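Local coordinates for protein ninB (Enterobacteria phage lambda, PDB 1PC6) that is also called Orf and probably acts in the initiation of genetic exchange, with functional similarities to the RecFOR proteins of the Escherichia coli host, at residues P11-Q14 / Q15-I18; S71-C74 / V75-A79; V86-L89 / A90-F94. One frame throughout, in Å; residues are numbered along the deposited sequence.

Contact 1 (P11-Q14 / Q15-I18); sequences PAHQ and QNAI
P11 and Q15 are joined by the helical backbone: the amide N of Q15 donates to the carbonyl O of P11 at 2.9 Å. A straighter bond follows one turn on, where I18 N lies 3.1 Å from Q14 O with 172° at the hydrogen. Between them, the bonds from N16 N to A12 O and from A17 N to H13 O are weak, as are the i to i+3 bonds beside them. Proline suits the first turn, where its missing N-H costs no helical bond.

Among the polar side chains, N16 folds back along the helix, CG beside its own backbone N (chi1 -51°), which brings ND2 to 3.2 Å from A12 O without the angle for a hydrogen bond. The same ND2 sits 3.8 Å from H13 ND1, at the edge of the imidazole and near its plane, with the amide turned 76° from the ring.

The apolar contact is slight: I18 CG2 lies 4.1 Å from Q14 CG. A17, whose small side chain suits a buried place, meets F6 of strand 4-8 and, with I18, V21 of the second subunit, whose P26 packs on P11. These are the first two turns of helix 11-22, at a subunit interface, and consistent with an amphipathic helix: A17 is buried, A12, Q15 and N16 exposed.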
# COMPACT_ATOMS: atom_id res chain seq x y z
N PRO A 11 22.72 8.67 6.21
CA PRO A 11 23.04 9.89 5.45
C PRO A 11 23.86 9.55 4.21
O PRO A 11 23.82 10.28 3.21
CB PRO A 11 23.82 10.73 6.46
CG PRO A 11 24.52 9.70 7.27
CD PRO A 11 23.41 8.69 7.51
N ALA A 12 24.60 8.46 4.28
CA ALA A 12 25.39 8.03 3.14
C ALA A 12 24.36 7.67 2.08
O ALA A 12 24.46 8.09 0.93
CB ALA A 12 26.24 6.81 3.50
N HIS A 13 23.34 6.91 2.50
CA HIS A 13 22.27 6.50 1.60
C HIS A 13 21.55 7.72 1.06
O HIS A 13 21.25 7.82 -0.13
CB HIS A 13 21.26 5.58 2.32
CG HIS A 13 21.65 4.14 2.35
ND1 HIS A 13 22.19 3.49 1.26
CD2 HIS A 13 21.54 3.20 3.32
CE1 HIS A 13 22.40 2.22 1.56
NE2 HIS A 13 22.02 2.02 2.81
N GLN A 14 21.27 8.67 1.95
CA GLN A 14 20.58 9.89 1.58
C GLN A 14 21.32 10.71 0.52
O GLN A 14 20.71 11.30 -0.38
CB GLN A 14 20.38 10.75 2.83
CG GLN A 14 19.73 12.09 2.57
CD GLN A 14 19.84 13.01 3.77
OE1 GLN A 14 19.36 14.14 3.73
NE2 GLN A 14 20.47 12.52 4.83
N GLN A 15 22.65 10.73 0.63
CA GLN A 15 23.49 11.48 -0.30
C GLN A 15 23.39 10.94 -1.72
O GLN A 15 23.47 11.69 -2.68
CB GLN A 15 24.94 11.43 0.19
CG GLN A 15 25.89 12.40 -0.52
CD GLN A 15 25.39 13.84 -0.54
OE1 GLN A 15 24.78 14.31 0.42
NE2 GLN A 15 25.67 14.55 -1.63
N ASN A 16 23.21 9.63 -1.84
CA ASN A 16 23.08 9.00 -3.15
C ASN A 16 21.84 9.54 -3.83
O ASN A 16 21.86 9.89 -5.01
CB ASN A 16 22.93 7.48 -3.01
CG ASN A 16 23.99 6.86 -2.12
OD1 ASN A 16 25.18 7.19 -2.23
ND2 ASN A 16 23.58 5.93 -1.26
N ALA A 17 20.75 9.62 -3.06
CA ALA A 17 19.47 10.09 -3.55
C ALA A 17 19.51 11.52 -4.02
O ALA A 17 19.17 11.80 -5.17
CB ALA A 17 18.44 9.94 -2.46
N ILE A 18 19.91 12.44 -3.15
CA ILE A 18 19.94 13.85 -3.51
C ILE A 18 20.82 14.14 -4.72
O ILE A 18 20.65 15.15 -5.40
CB ILE A 18 20.38 14.75 -2.30
CG1 ILE A 18 21.89 14.94 -2.29
CG2 ILE A 18 19.98 14.10 -0.99
CD1 ILE A 18 22.35 15.84 -1.17

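Contact 2 (S71-C74 / V75-A79); sequences SWKC and VFTAA. With BME (beta-mercaptoethanol), chain C.
W72 and F76, one helical turn apart, form the close-packed side of this contact. The six-membered ring of the indole and the phenyl ring lie with planes 29° apart, centroids 5.3 Å apart, slid past each other so that they barely overlap, CE3 of W72 meeting CE2 of F76 at 3.4 Å. Beneath them F76 N donates to W72 O (3.0 Å). V75, whose beta-branched shape fills a place close to the backbone, sets CB 4.3 Å from W72 CE3 and turns CG2 back toward S71 O.

T77 leads over to the polar flank. Its OG1 lies beside its own backbone N (chi1 -64°) and donates to K73 O from above the carbonyl plane at 2.9 Å, which gives the hydroxyl of this buried threonine a partner within the helix. T77 N donates to the same oxygen, which thus takes two bonds.

The more open side belongs to K73 and C74. Beta-mercaptoethanol, probably from the crystallisation liquor, is bonded through S2 to C74 SG, the 2.9 Å separation being stretched for a disulfide. K73 curls over it, bent at its last two torsions, and NZ makes a weak bond to O1 besides one to T101 OG1.

Elsewhere the aromatic side is closed by L53 and V56 of helix 43-59 and by L112, L115 and F119 of helix 106-122, while L89 of the second subunit covers V75, F76 and A79.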
# COMPACT_ATOMS: atom_id res chain seq x y z
N SER A 71 -5.44 -11.66 0.28
CA SER A 71 -6.52 -12.29 1.00
C SER A 71 -6.01 -12.91 2.29
O SER A 71 -6.69 -12.86 3.31
CB SER A 71 -7.18 -13.36 0.13
OG SER A 71 -7.70 -12.81 -1.08
N TRP A 72 -4.81 -13.50 2.27
CA TRP A 72 -4.26 -14.11 3.47
C TRP A 72 -3.85 -13.05 4.50
O TRP A 72 -3.86 -13.32 5.71
CB TRP A 72 -3.05 -15.00 3.15
CG TRP A 72 -3.39 -16.44 2.84
CD1 TRP A 72 -3.33 -17.05 1.62
CD2 TRP A 72 -3.84 -17.44 3.76
NE1 TRP A 72 -3.71 -18.37 1.72
CE2 TRP A 72 -4.03 -18.63 3.03
CE3 TRP A 72 -4.11 -17.45 5.13
CZ2 TRP A 72 -4.47 -19.82 3.63
CZ3 TRP A 72 -4.54 -18.63 5.73
CH2 TRP A 72 -4.72 -19.80 4.97
N LYS A 73 -3.49 -11.85 4.04
CA LYS A 73 -3.11 -10.80 4.97
C LYS A 73 -4.34 -10.47 5.81
O LYS A 73 -4.24 -10.29 7.03
CB LYS A 73 -2.61 -9.56 4.22
CG LYS A 73 -1.99 -8.50 5.13
CD LYS A 73 -1.19 -7.47 4.34
CE LYS A 73 -2.06 -6.45 3.58
NZ LYS A 73 -2.54 -5.31 4.42
N CYS A 74 -5.49 -10.40 5.16
CA CYS A 74 -6.76 -10.12 5.84
C CYS A 74 -7.04 -11.13 6.95
O CYS A 74 -7.22 -10.77 8.11
CB CYS A 74 -7.92 -10.16 4.85
SG CYS A 74 -8.35 -8.60 4.11
N VAL A 75 -7.08 -12.40 6.56
CA VAL A 75 -7.34 -13.48 7.50
C VAL A 75 -6.39 -13.38 8.69
O VAL A 75 -6.81 -13.43 9.84
CB VAL A 75 -7.15 -14.86 6.83
CG1 VAL A 75 -7.57 -15.96 7.78
CG2 VAL A 75 -7.95 -14.92 5.54
N PHE A 76 -5.11 -13.23 8.40
CA PHE A 76 -4.15 -13.14 9.47
C PHE A 76 -4.38 -11.89 10.30
O PHE A 76 -4.43 -11.97 11.51
CB PHE A 76 -2.72 -13.18 8.93
CG PHE A 76 -2.25 -14.57 8.60
CD1 PHE A 76 -2.22 -15.56 9.57
CD2 PHE A 76 -1.88 -14.90 7.29
CE1 PHE A 76 -1.82 -16.86 9.25
CE2 PHE A 76 -1.48 -16.20 6.97
CZ PHE A 76 -1.45 -17.19 7.95
N THR A 77 -4.54 -10.75 9.65
CA THR A 77 -4.78 -9.52 10.39
C THR A 77 -6.09 -9.63 11.18
O THR A 77 -6.20 -9.12 12.29
CB THR A 77 -4.87 -8.32 9.45
OG1 THR A 77 -3.61 -8.14 8.80
CG2 THR A 77 -5.23 -7.07 10.22
N ALA A 78 -7.07 -10.31 10.61
CA ALA A 78 -8.36 -10.49 11.26
C ALA A 78 -8.20 -11.24 12.57
O ALA A 78 -8.97 -11.03 13.50
CB ALA A 78 -9.31 -11.24 10.35
N ALA A 79 -7.20 -12.11 12.64
CA ALA A 79 -6.94 -12.91 13.84
C ALA A 79 -6.34 -12.09 15.00
O ALA A 79 -6.36 -12.53 16.15
CB ALA A 79 -6.00 -14.08 13.49
C1 BME C . -4.79 -6.48 6.18
C2 BME C . -6.21 -6.76 6.70
O1 BME C . -4.59 -7.15 4.95
S2 BME C . -7.44 -6.17 5.51

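Contact 3 (V86-L89 / A90-F94); sequences VPNL and AGNGF
P87 and F94 face each other as an antiparallel non-hydrogen-bonded pair, CA atoms 4.5 Å apart, and just beyond them N88 N donates almost straight (177°) to G93 O at 3.0 Å. The side chains of P87 and F94 diverge, yet P87 CG comes within 4.2 Å of F94 CE1, and F94 CA lies 3.4 Å from V86 O in a bent CA-H...O contact.

Inside the loop the carboxamide of N88 does most of the work. With CG lying between its backbone N and carbonyl carbon (chi1 69°), OD1 reaches the amides across the bend: N92 N lies 3.0 Å away, in the carbonyl plane on a lone pair, while the bonds from G91 N and G93 N are weak. This is the tip of a beta hairpin between strands 84-87 and 94-97, its bend wrapped round an asparagine that acts as acceptor and donor at once. N88 ND2 gives a straight bond to N92 OD1 (3.0 Å), in the plane of its own amide though tilted from the N92 carbonyl plane, the two amides at 70°, which fixes the rotation of N88. G91 suits its place because its phi is positive. A water accepts from N88 ND2 and donates to F94 O. P87 O bonds to W62 NE1 of the second subunit, whose A79 meets L89.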
# COMPACT_ATOMS: atom_id res chain seq x y z
N VAL A 86 -18.91 -0.85 8.68
CA VAL A 86 -19.42 0.49 8.42
C VAL A 86 -20.55 0.48 7.37
O VAL A 86 -20.65 -0.46 6.58
CB VAL A 86 -18.25 1.40 7.99
CG1 VAL A 86 -17.84 1.08 6.56
CG2 VAL A 86 -18.61 2.84 8.19
N PRO A 87 -21.43 1.51 7.36
CA PRO A 87 -22.53 1.58 6.39
C PRO A 87 -22.04 1.76 4.97
O PRO A 87 -21.14 2.56 4.72
CB PRO A 87 -23.33 2.79 6.86
CG PRO A 87 -23.07 2.83 8.32
CD PRO A 87 -21.60 2.53 8.41
N ASN A 88 -22.62 1.02 4.02
CA ASN A 88 -22.19 1.14 2.63
C ASN A 88 -22.66 2.45 2.01
O ASN A 88 -23.40 3.21 2.64
CB ASN A 88 -22.68 -0.06 1.79
CG ASN A 88 -24.19 -0.09 1.58
OD1 ASN A 88 -24.93 0.80 2.00
ND2 ASN A 88 -24.66 -1.14 0.91
N LEU A 89 -22.21 2.73 0.79
CA LEU A 89 -22.56 3.98 0.11
C LEU A 89 -24.05 4.10 -0.22
O LEU A 89 -24.65 5.15 -0.00
CB LEU A 89 -21.75 4.14 -1.17
CG LEU A 89 -20.23 4.18 -1.08
CD1 LEU A 89 -19.69 4.39 -2.47
CD2 LEU A 89 -19.76 5.30 -0.17
N ALA A 90 -24.63 3.03 -0.76
CA ALA A 90 -26.04 3.02 -1.12
C ALA A 90 -26.93 3.25 0.11
O ALA A 90 -28.08 3.67 -0.02
CB ALA A 90 -26.38 1.70 -1.78
N GLY A 91 -26.38 2.96 1.29
CA GLY A 91 -27.11 3.14 2.53
C GLY A 91 -28.16 2.08 2.77
O GLY A 91 -29.25 2.36 3.28
N ASN A 92 -27.86 0.85 2.42
CA ASN A 92 -28.84 -0.20 2.61
C ASN A 92 -28.14 -1.49 3.02
O ASN A 92 -28.75 -2.56 3.07
CB ASN A 92 -29.62 -0.42 1.32
CG ASN A 92 -28.71 -0.55 0.12
OD1 ASN A 92 -27.59 -1.05 0.22
ND2 ASN A 92 -29.20 -0.12 -1.03
N GLY A 93 -26.86 -1.38 3.31
CA GLY A 93 -26.14 -2.56 3.69
C GLY A 93 -24.89 -2.12 4.39
O GLY A 93 -24.75 -0.96 4.77
N PHE A 94 -23.97 -3.05 4.54
CA PHE A 94 -22.75 -2.75 5.24
C PHE A 94 -21.50 -3.25 4.54
O PHE A 94 -21.56 -4.12 3.66
CB PHE A 94 -22.85 -3.33 6.66
CG PHE A 94 -23.96 -2.73 7.47
CD1 PHE A 94 -23.73 -1.61 8.26
CD2 PHE A 94 -25.26 -3.22 7.36
CE1 PHE A 94 -24.79 -0.97 8.92
CE2 PHE A 94 -26.32 -2.59 8.02
CZ PHE A 94 -26.09 -1.46 8.80
O HOH W 1 -22.77 -3.18 1.17

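Overall arrangement
The three contacts follow one another along the chain without touching. Contact 1 stands apart: its centre is about 36 Å from that of contact 2 and 47 Å from that of contact 3, on the far side of the chain's centre. Contacts 2 and 3 share a side, centres about 23 Å apart, and sit on consecutive elements, helix 69-80 and strand 84-87. Within one chain their nearest atoms are about 14 Å apart; the dimer brings them together, since L89 of one subunit packs on V75, F76 and A79 of the other. Contact 1 meets the second subunit at a separate place. Beta-mercaptoethanol lies in contact 2, with another such molecule about 4 Å from the C74 side chain.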